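Local coordinates for predicted component of a thermophile-specific DNA repair system, contains a RAMP domain (Methanopyrus kandleri, PDB 4N0L), which probably binds crRNA as the Csm3 subunit of a type III-A CRISPR defence complex and binds a zinc ion, at residues A[337-340]-A[341-344]. Residues are numbered along the deposited sequence; the frame is centred on the assembly and turned at random.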
# COMPACT_ATOMS: atom_id res chain seq x y z
N VAL A 337 -4.55 -3.85 12.91
CA VAL A 337 -4.89 -5.21 12.50
C VAL A 337 -5.58 -5.96 13.63
O VAL A 337 -6.65 -6.54 13.44
CB VAL A 337 -3.65 -6.00 12.05
CG1 VAL A 337 -3.99 -7.48 11.87
CG2 VAL A 337 -3.09 -5.44 10.77
N GLU A 338 -4.96 -5.94 14.80
CA GLU A 338 -5.44 -6.66 15.97
C GLU A 338 -6.85 -6.24 16.39
O GLU A 338 -7.55 -6.99 17.06
CB GLU A 338 -4.47 -6.47 17.14
CG GLU A 338 -3.22 -7.33 17.04
CD GLU A 338 -2.07 -6.78 17.87
OE1 GLU A 338 -2.30 -5.85 18.67
OE2 GLU A 338 -0.94 -7.28 17.71
N ARG A 339 -7.26 -5.05 15.97
CA ARG A 339 -8.55 -4.50 16.37
C ARG A 339 -9.50 -4.32 15.18
O ARG A 339 -10.42 -3.51 15.24
CB ARG A 339 -8.36 -3.17 17.09
CG ARG A 339 -7.66 -3.30 18.43
CD ARG A 339 -7.01 -1.99 18.85
NE ARG A 339 -6.24 -2.13 20.08
CZ ARG A 339 -5.03 -2.66 20.16
NH1 ARG A 339 -4.43 -3.11 19.06
NH2 ARG A 339 -4.41 -2.75 21.33
N LEU A 340 -9.27 -5.07 14.11
CA LEU A 340 -10.00 -4.85 12.87
C LEU A 340 -11.45 -5.33 12.93
O LEU A 340 -12.33 -4.74 12.31
CB LEU A 340 -9.29 -5.52 11.70
CG LEU A 340 -8.32 -4.64 10.93
CD1 LEU A 340 -7.88 -5.36 9.68
CD2 LEU A 340 -8.96 -3.30 10.58
N ASP A 341 -11.68 -6.42 13.66
CA ASP A 341 -13.04 -6.89 13.91
C ASP A 341 -13.84 -5.77 14.55
O ASP A 341 -14.94 -5.44 14.12
CB ASP A 341 -13.04 -8.12 14.82
CG ASP A 341 -12.57 -9.37 14.10
OD1 ASP A 341 -12.63 -9.40 12.85
OD2 ASP A 341 -12.16 -10.33 14.79
N GLU A 342 -13.24 -5.19 15.58
CA GLU A 342 -13.81 -4.07 16.31
C GLU A 342 -14.06 -2.87 15.39
O GLU A 342 -15.13 -2.26 15.43
CB GLU A 342 -12.87 -3.70 17.46
CG GLU A 342 -13.41 -2.74 18.48
CD GLU A 342 -12.73 -2.93 19.83
OE1 GLU A 342 -13.22 -2.37 20.84
OE2 GLU A 342 -11.71 -3.65 19.88
N VAL A 343 -13.07 -2.55 14.56
CA VAL A 343 -13.16 -1.41 13.64
C VAL A 343 -14.24 -1.58 12.58
O VAL A 343 -15.10 -0.70 12.42
CB VAL A 343 -11.81 -1.17 12.93
CG1 VAL A 343 -11.98 -0.18 11.79
CG2 VAL A 343 -10.78 -0.66 13.92
N VAL A 344 -14.20 -2.69 11.85
CA VAL A 344 -15.13 -2.94 10.75
C VAL A 344 -16.58 -2.97 11.23
O VAL A 344 -17.50 -2.57 10.51
CB VAL A 344 -14.78 -4.26 10.02
CG1 VAL A 344 -15.83 -4.60 8.97
CG2 VAL A 344 -13.41 -4.15 9.38
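Leu340 and Val344 belong to the first turn of helix 340-345, where Val344 N donates to Leu340 O at 2.8 Å, a nearly straight bond (174° at the hydrogen) whose donor is tilted from the carbonyl plane. One step earlier, Val343 N reaches Arg339 O at 2.9 Å, this time in the carbonyl plane. Arg339 is the N-cap: its backbone, at phi -116° and psi 24°, departs from the helical values of its neighbours and separates helix 333-338 from helix 340-345. Leu340 N still turns back to Val337 O, 3.1 Å away, so the chain passes from one helix to the next through a short kink.

Both valines bring a methyl close to the carbonyl oxygen that their own N-H engages. With CG1 anti to the backbone N, CG2 of Val343 falls beside that nitrogen and lies 3.2 Å from Arg339 O; Val344 CG2 approaches Leu340 O in the same way. On the apolar side, Leu340 CD2 meets Val343 CB at 4.3 Å, a loose contact. Glu342 sets its CB against Arg339 O, while its extended chain turns OE2 toward CG of Arg339, 4.3 Å away, without a salt bridge to the guanidinium. That group instead folds back toward the preceding helix, where NH1 makes a weak, long salt bridge of 3.5 Å to Glu338 OE1 and a hydrogen bond to the backbone O of Glu335, and NE pairs with Glu326.

This helix-to-helix junction near the C-terminus of the RRM-like RAMP protein is plain structural packing, away from the zinc site. Leu340 rests on Glu239 and Lys243 of helix 238-255, and Val344 also touches Glu239, whereas Val343 and Glu342 touch Leu325 of helix 322-325, which directly follows edge strand 318-321 of the antiparallel sheet.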